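Local coordinates for protein pyridoxal kinase (Entamoeba histolytica, PDB 4S1H) that probably phosphorylates pyridoxal at the expense of ATP, yielding the cofactor pyridoxal 5'-phosphate, and here holds ADP and magnesium ions, at residues I76-T81 with S226-G231; Y222-W227 with I232-A237; T151-N156 with I162-I167. All blocks are in the same frame, centred on the assembly; numbering follows the deposited sequence.

Interaction 1 (I76-T81 with S226-G231); sequences IEFLVT and SWIIKG
The ring of F78 is covered on one face by I229, whose CG1 stands 3.4 Å from the F78 ring centroid and only 3° off the ring normal. The small offset from the normal marks a CH-pi contact: the methylene sits over the middle of the ring, and the distances from I229 CG1 to the six carbons of the F78 ring all fall within 3.7 to 3.8 Å. I229 CD1 continues across the same face toward the ring's root, 3.9 Å from F78 CG, and the two side chains slide past each other in opposite directions. I228 approaches obliquely and more loosely, its CG2 4.3 Å from F78 CE1. In F78 the ring carbon CG is anti to the carbonyl carbon (chi1 -61°), which swings the ring out from the strand toward the helix. No hydrogen bond crosses between the segments; the contact is wholly apolar and small, 142 Å² in all. Just beyond I229 the helix ends in a Schellman motif: G231 takes a positive phi, its N bonds to I228 O at 3.0 Å, and the second bond runs from I232 N to W227 O. F78 begins strand 78-81, which lies between strands 5-9 and 107-110 in the mixed sheet, and touches V5 and Y107 on those strands; I229 also reaches V5, placing the last turn of helix 216-229 against the beginnings of these parallel strands.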
# COMPACT_ATOMS: atom_id res chain seq x y z
N ILE A 76 6.93 15.67 -8.70
CA ILE A 76 7.80 14.73 -8.01
C ILE A 76 9.10 15.43 -7.62
O ILE A 76 9.67 16.10 -8.44
CB ILE A 76 8.09 13.51 -8.92
CG1 ILE A 76 6.83 12.66 -9.12
CG2 ILE A 76 9.21 12.62 -8.39
CD1 ILE A 76 6.12 12.29 -7.85
N GLU A 77 9.46 15.35 -6.35
CA GLU A 77 10.78 15.86 -5.86
C GLU A 77 11.73 14.75 -5.42
O GLU A 77 12.93 15.01 -5.20
CB GLU A 77 10.57 16.84 -4.71
CG GLU A 77 9.76 18.07 -5.10
CD GLU A 77 9.42 18.95 -3.90
OE1 GLU A 77 10.28 19.12 -3.00
OE2 GLU A 77 8.30 19.50 -3.87
N PHE A 78 11.20 13.54 -5.27
CA PHE A 78 11.91 12.40 -4.70
C PHE A 78 11.53 11.15 -5.44
O PHE A 78 10.35 10.92 -5.75
CB PHE A 78 11.60 12.24 -3.21
CG PHE A 78 12.01 13.43 -2.40
CD1 PHE A 78 13.32 13.51 -1.87
CD2 PHE A 78 11.15 14.48 -2.20
CE1 PHE A 78 13.72 14.62 -1.15
CE2 PHE A 78 11.53 15.60 -1.49
CZ PHE A 78 12.81 15.66 -0.95
N LEU A 79 12.55 10.33 -5.72
CA LEU A 79 12.38 9.08 -6.39
C LEU A 79 13.02 8.00 -5.59
O LEU A 79 14.11 8.22 -5.06
CB LEU A 79 13.02 9.17 -7.75
CG LEU A 79 12.93 7.97 -8.66
CD1 LEU A 79 11.50 7.72 -9.09
CD2 LEU A 79 13.78 8.25 -9.86
N VAL A 80 12.36 6.84 -5.49
CA VAL A 80 12.94 5.64 -4.86
C VAL A 80 12.74 4.47 -5.76
O VAL A 80 11.64 4.31 -6.34
CB VAL A 80 12.30 5.30 -3.50
CG1 VAL A 80 12.89 4.03 -2.91
CG2 VAL A 80 12.44 6.45 -2.55
N THR A 81 13.77 3.66 -5.91
CA THR A 81 13.63 2.37 -6.55
C THR A 81 14.07 1.30 -5.60
O THR A 81 15.00 1.51 -4.77
CB THR A 81 14.35 2.31 -7.91
OG1 THR A 81 15.76 2.42 -7.69
CG2 THR A 81 13.89 3.40 -8.87
N SER A 226 11.90 9.54 4.44
CA SER A 226 10.88 10.41 5.05
C SER A 226 11.57 11.55 5.82
O SER A 226 11.17 12.69 5.69
CB SER A 226 9.95 9.63 5.96
OG SER A 226 9.25 8.66 5.20
N TRP A 227 12.61 11.25 6.61
CA TRP A 227 13.28 12.31 7.36
C TRP A 227 14.07 13.27 6.46
O TRP A 227 14.06 14.46 6.69
CB TRP A 227 14.19 11.73 8.44
CG TRP A 227 13.48 11.18 9.61
CD1 TRP A 227 13.62 9.95 10.13
CD2 TRP A 227 12.50 11.86 10.44
NE1 TRP A 227 12.80 9.80 11.22
CE2 TRP A 227 12.09 10.95 11.42
CE3 TRP A 227 11.93 13.15 10.43
CZ2 TRP A 227 11.13 11.26 12.39
CZ3 TRP A 227 10.95 13.46 11.39
CH2 TRP A 227 10.56 12.52 12.36
N ILE A 228 14.67 12.75 5.40
CA ILE A 228 15.27 13.63 4.39
C ILE A 228 14.23 14.58 3.79
O ILE A 228 14.47 15.78 3.67
CB ILE A 228 15.94 12.82 3.28
CG1 ILE A 228 17.19 12.10 3.81
CG2 ILE A 228 16.33 13.72 2.13
CD1 ILE A 228 17.72 11.04 2.90
N ILE A 229 13.09 14.02 3.44
CA ILE A 229 11.99 14.83 2.93
C ILE A 229 11.58 15.92 3.92
O ILE A 229 11.30 17.07 3.51
CB ILE A 229 10.78 13.95 2.48
CG1 ILE A 229 11.17 13.18 1.22
CG2 ILE A 229 9.53 14.80 2.23
CD1 ILE A 229 10.21 12.08 0.81
N LYS A 230 11.49 15.58 5.20
CA LYS A 230 11.12 16.54 6.25
C LYS A 230 12.23 17.59 6.54
O LYS A 230 12.01 18.48 7.38
CB LYS A 230 10.71 15.81 7.53
CG LYS A 230 9.46 14.91 7.41
CD LYS A 230 8.20 15.68 7.16
CE LYS A 230 7.05 14.72 6.90
NZ LYS A 230 5.80 15.47 6.60
N GLY A 231 13.38 17.49 5.88
CA GLY A 231 14.43 18.48 5.98
C GLY A 231 15.50 18.18 7.01
O GLY A 231 16.28 19.05 7.36

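Interaction 2 (Y222-W227 with I232-A237); sequences YILLSW and IPLEHA
W227 and A237 bring the two backbones to a CA-CA distance of 5.3 Å, and close to them the chain is tied by one hydrogen bond, from I232 N to W227 O at 3.0 Å with an N-H...O angle of 159°. This is the longer-range bond of the Schellman motif that ends helix 216-229 at G231; the donor lies 28° out of the carbonyl plane of W227. Beside this bond the side chains of I232 and W227 run alongside each other, pointing the same way, and I232 CG1 meets the six-membered part of the indole obliquely, 3.7 Å from W227 CE3. The small methyl of A237 is gripped by two residues of the first helix: A237 CB is 3.6 Å from W227 CB, and A237 CB is also 3.6 Å from L224 CD1. L224 gets there because its CG is anti to the backbone N (chi1 171°), which carries the methyl across to the second helix, where L224 CD1 also meets L234 CD1 at 4.0 Å. The indole has further partners: R240 makes a cation-pi contact with it and F29 an edge-to-face one. The side chain of L224 also lies about 4 Å from that of T141, a magnesium ligand. With P233 as N-cap of helix 234-250, the contact is a helical (alpha-alpha) hairpin, its helices running in roughly opposed directions, close-packed at an alanine, of the ribokinase-like fold to which pyridoxal kinases belong.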
# COMPACT_ATOMS: atom_id res chain seq x y z
N TYR A 222 12.76 3.69 3.65
CA TYR A 222 11.62 4.64 3.68
C TYR A 222 11.58 5.54 4.92
O TYR A 222 11.18 6.68 4.82
CB TYR A 222 10.28 3.91 3.48
CG TYR A 222 10.21 3.37 2.08
CD1 TYR A 222 9.99 4.22 0.98
CD2 TYR A 222 10.38 2.03 1.83
CE1 TYR A 222 9.96 3.72 -0.32
CE2 TYR A 222 10.35 1.53 0.54
CZ TYR A 222 10.15 2.38 -0.52
OH TYR A 222 10.11 1.90 -1.81
N ILE A 223 12.10 5.06 6.05
CA ILE A 223 12.19 5.95 7.22
C ILE A 223 13.26 7.03 6.95
O ILE A 223 13.02 8.22 7.18
CB ILE A 223 12.47 5.21 8.54
CG1 ILE A 223 11.34 4.21 8.85
CG2 ILE A 223 12.57 6.22 9.68
CD1 ILE A 223 11.63 3.24 9.98
N LEU A 224 14.43 6.59 6.50
CA LEU A 224 15.50 7.54 6.11
C LEU A 224 15.03 8.60 5.12
O LEU A 224 15.16 9.80 5.36
CB LEU A 224 16.66 6.75 5.50
CG LEU A 224 17.77 7.58 4.84
CD1 LEU A 224 18.41 8.47 5.88
CD2 LEU A 224 18.75 6.63 4.19
N LEU A 225 14.37 8.16 4.04
CA LEU A 225 13.84 9.09 3.03
C LEU A 225 12.82 10.04 3.60
O LEU A 225 12.84 11.23 3.29
CB LEU A 225 13.17 8.33 1.89
CG LEU A 225 12.62 9.20 0.77
CD1 LEU A 225 13.75 9.76 -0.08
CD2 LEU A 225 11.61 8.42 -0.04
N SER A 226 11.90 9.54 4.44
CA SER A 226 10.88 10.41 5.05
C SER A 226 11.57 11.55 5.82
O SER A 226 11.17 12.69 5.69
CB SER A 226 9.95 9.63 5.96
OG SER A 226 9.25 8.66 5.20
N TRP A 227 12.61 11.25 6.61
CA TRP A 227 13.28 12.31 7.36
C TRP A 227 14.07 13.27 6.46
O TRP A 227 14.06 14.46 6.69
CB TRP A 227 14.19 11.73 8.44
CG TRP A 227 13.48 11.18 9.61
CD1 TRP A 227 13.62 9.95 10.13
CD2 TRP A 227 12.50 11.86 10.44
NE1 TRP A 227 12.80 9.80 11.22
CE2 TRP A 227 12.09 10.95 11.42
CE3 TRP A 227 11.93 13.15 10.43
CZ2 TRP A 227 11.13 11.26 12.39
CZ3 TRP A 227 10.95 13.46 11.39
CH2 TRP A 227 10.56 12.52 12.36
N ILE A 232 15.53 16.95 7.51
CA ILE A 232 16.53 16.54 8.54
C ILE A 232 17.87 16.26 7.85
O ILE A 232 17.88 15.56 6.85
CB ILE A 232 16.04 15.28 9.31
CG1 ILE A 232 14.66 15.53 9.93
CG2 ILE A 232 17.01 14.83 10.39
CD1 ILE A 232 14.57 16.76 10.79
N PRO A 233 18.99 16.79 8.37
CA PRO A 233 20.29 16.42 7.80
C PRO A 233 20.53 14.93 7.80
O PRO A 233 20.09 14.22 8.72
CB PRO A 233 21.31 17.13 8.71
CG PRO A 233 20.54 18.24 9.35
CD PRO A 233 19.14 17.72 9.51
N LEU A 234 21.19 14.45 6.76
CA LEU A 234 21.44 13.03 6.56
C LEU A 234 21.88 12.26 7.79
O LEU A 234 21.33 11.20 8.04
CB LEU A 234 22.40 12.81 5.39
CG LEU A 234 22.67 11.37 5.00
CD1 LEU A 234 21.38 10.74 4.48
CD2 LEU A 234 23.74 11.33 3.94
N GLU A 235 22.90 12.75 8.52
CA GLU A 235 23.41 12.08 9.73
C GLU A 235 22.29 11.78 10.72
O GLU A 235 22.21 10.67 11.25
CB GLU A 235 24.45 12.92 10.47
CG GLU A 235 25.82 12.89 9.88
CD GLU A 235 26.83 13.62 10.75
OE1 GLU A 235 26.54 13.81 11.96
OE2 GLU A 235 27.87 14.05 10.21
N HIS A 236 21.46 12.78 10.96
CA HIS A 236 20.37 12.67 11.92
C HIS A 236 19.25 11.78 11.36
O HIS A 236 18.67 11.00 12.12
CB HIS A 236 19.89 14.07 12.33
CG HIS A 236 20.96 14.89 13.00
ND1 HIS A 236 21.28 14.74 14.33
CD2 HIS A 236 21.83 15.80 12.51
CE1 HIS A 236 22.28 15.56 14.64
NE2 HIS A 236 22.64 16.20 13.54
N ALA A 237 18.98 11.87 10.04
CA ALA A 237 17.98 11.01 9.38
C ALA A 237 18.38 9.55 9.51
O ALA A 237 17.59 8.70 9.86
CB ALA A 237 17.77 11.40 7.92

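Interaction 3 (T151-N156 with I162-I167); sequences TGLEVN and IKACHI
T151 lays its side chain against A164, and its two branches meet different parts of that residue. From T151 CB the hydroxyl and methyl diverge: T151 OG1 stands 3.7 Å from A164 CB, a van der Waals contact, while T151 CG2 lies 3.6 Å from A164 O and reaches on toward I167, its CG2 4.3 Å from I167 CB. The hydroxyl's polar partners lie on its own side of the contact. T151 OG1 accepts from L153 N at 3.3 Å with an N-H...O angle of 154°, and it also hydrogen-bonds to L147 O in the preceding helix. The torsion accounts for the split: with chi1 at 60°, OG1 sits between the backbone N and the carbonyl carbon, over its own backbone, where it can take the N-H of L153, and CG2 is left to point at A164 O. Accepting from the nitrogen two residues on makes this an ST turn, placed where helix 144-151 gives way to G152, which has left helical angles with a positive phi. The connection then leads into helix 158-170, so the contact packs a helix-to-helix loop onto the helix it precedes. L153 comes over the same helix with one methyl, CD1, which is 3.9 Å from A164 CA and 4.2 Å from I167 CG1. V155 touches A164 as well, its CG2 4.0 Å from A164 CB, and the valine side chain also packs on A144, L147 and S148 of helix 144-151.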
# COMPACT_ATOMS: atom_id res chain seq x y z
N THR A 151 30.19 -4.08 -7.51
CA THR A 151 31.58 -3.71 -7.78
C THR A 151 32.49 -4.87 -8.21
O THR A 151 33.57 -4.65 -8.79
CB THR A 151 32.22 -3.04 -6.56
OG1 THR A 151 32.20 -3.96 -5.45
CG2 THR A 151 31.50 -1.80 -6.19
N GLY A 152 32.09 -6.11 -7.91
CA GLY A 152 32.96 -7.26 -8.12
C GLY A 152 34.05 -7.43 -7.08
O GLY A 152 35.00 -8.20 -7.29
N LEU A 153 33.96 -6.69 -5.97
CA LEU A 153 34.94 -6.76 -4.88
C LEU A 153 34.30 -7.44 -3.67
O LEU A 153 33.11 -7.31 -3.41
CB LEU A 153 35.38 -5.35 -4.48
CG LEU A 153 36.23 -4.55 -5.47
CD1 LEU A 153 36.83 -3.32 -4.82
CD2 LEU A 153 37.34 -5.40 -6.07
N GLU A 154 35.11 -8.20 -2.94
CA GLU A 154 34.63 -8.77 -1.68
C GLU A 154 34.36 -7.60 -0.71
O GLU A 154 35.09 -6.62 -0.72
CB GLU A 154 35.69 -9.72 -1.08
CG GLU A 154 35.93 -11.03 -1.85
CD GLU A 154 35.88 -12.29 -0.97
OE1 GLU A 154 34.84 -12.57 -0.33
OE2 GLU A 154 36.88 -13.03 -0.94
N VAL A 155 33.35 -7.73 0.12
CA VAL A 155 33.07 -6.73 1.18
C VAL A 155 32.79 -7.47 2.48
O VAL A 155 31.66 -7.82 2.76
CB VAL A 155 31.89 -5.80 0.83
CG1 VAL A 155 31.77 -4.73 1.90
CG2 VAL A 155 32.13 -5.16 -0.53
N ASN A 156 33.86 -7.72 3.24
CA ASN A 156 33.80 -8.47 4.49
C ASN A 156 34.22 -7.64 5.70
O ASN A 156 34.38 -8.19 6.78
CB ASN A 156 34.69 -9.72 4.40
CG ASN A 156 34.29 -10.64 3.28
OD1 ASN A 156 33.16 -11.15 3.21
ND2 ASN A 156 35.21 -10.84 2.36
N ILE A 162 35.19 0.36 2.11
CA ILE A 162 35.71 1.67 1.67
C ILE A 162 36.29 1.54 0.23
O ILE A 162 36.05 2.39 -0.61
CB ILE A 162 36.73 2.23 2.69
CG1 ILE A 162 36.02 2.72 3.96
CG2 ILE A 162 37.56 3.33 2.05
CD1 ILE A 162 36.96 2.90 5.15
N LYS A 163 37.05 0.48 -0.03
CA LYS A 163 37.59 0.24 -1.37
C LYS A 163 36.50 0.07 -2.44
O LYS A 163 36.62 0.60 -3.55
CB LYS A 163 38.51 -0.99 -1.36
CG LYS A 163 39.72 -0.90 -0.49
CD LYS A 163 40.52 -2.21 -0.61
CE LYS A 163 41.73 -2.33 0.30
NZ LYS A 163 42.39 -3.66 0.10
N ALA A 164 35.42 -0.64 -2.09
CA ALA A 164 34.35 -0.86 -3.04
C ALA A 164 33.59 0.46 -3.26
O ALA A 164 33.18 0.76 -4.39
CB ALA A 164 33.42 -1.96 -2.54
N CYS A 165 33.40 1.25 -2.20
CA CYS A 165 32.70 2.56 -2.35
C CYS A 165 33.49 3.46 -3.30
O CYS A 165 32.90 4.19 -4.09
CB CYS A 165 32.52 3.27 -1.01
SG CYS A 165 31.20 2.55 0.00
N HIS A 166 34.81 3.43 -3.20
CA HIS A 166 35.62 4.22 -4.11
C HIS A 166 35.23 4.01 -5.58
O HIS A 166 35.02 4.98 -6.34
CB HIS A 166 37.09 3.92 -3.87
CG HIS A 166 38.01 4.63 -4.82
ND1 HIS A 166 38.28 5.98 -4.70
CD2 HIS A 166 38.64 4.21 -5.94
CE1 HIS A 166 39.09 6.35 -5.68
NE2 HIS A 166 39.33 5.29 -6.44
N ILE A 167 35.07 2.74 -5.96
CA ILE A 167 34.81 2.37 -7.34
C ILE A 167 33.52 3.08 -7.79
O ILE A 167 33.45 3.68 -8.87
CB ILE A 167 34.62 0.84 -7.49
CG1 ILE A 167 35.92 0.06 -7.18
CG2 ILE A 167 34.10 0.48 -8.87
CD1 ILE A 167 37.08 0.32 -8.12

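In the fold
Interactions 1 and 2 are neighbours, with centres about 9 Å apart: both use helix 216-229, share S226 and W227, and touch through V80 with L225 and Y222. Helix 216-229 thus packs on strand 78-81 of the mixed sheet and on helix 234-250, with which it forms the hairpin. Interaction 3 stands apart, its centre about 27 and 25 Å from those of interactions 1 and 2, nearest atoms about 16 and 12 Å away. Along the chain it falls inside the loop that interaction 1 closes, and finishes before interaction 2 begins. The side chains of L224 and V155 are about 10 and 11 Å from the ADP, so interactions 2 and 3 lie back from the nucleotide.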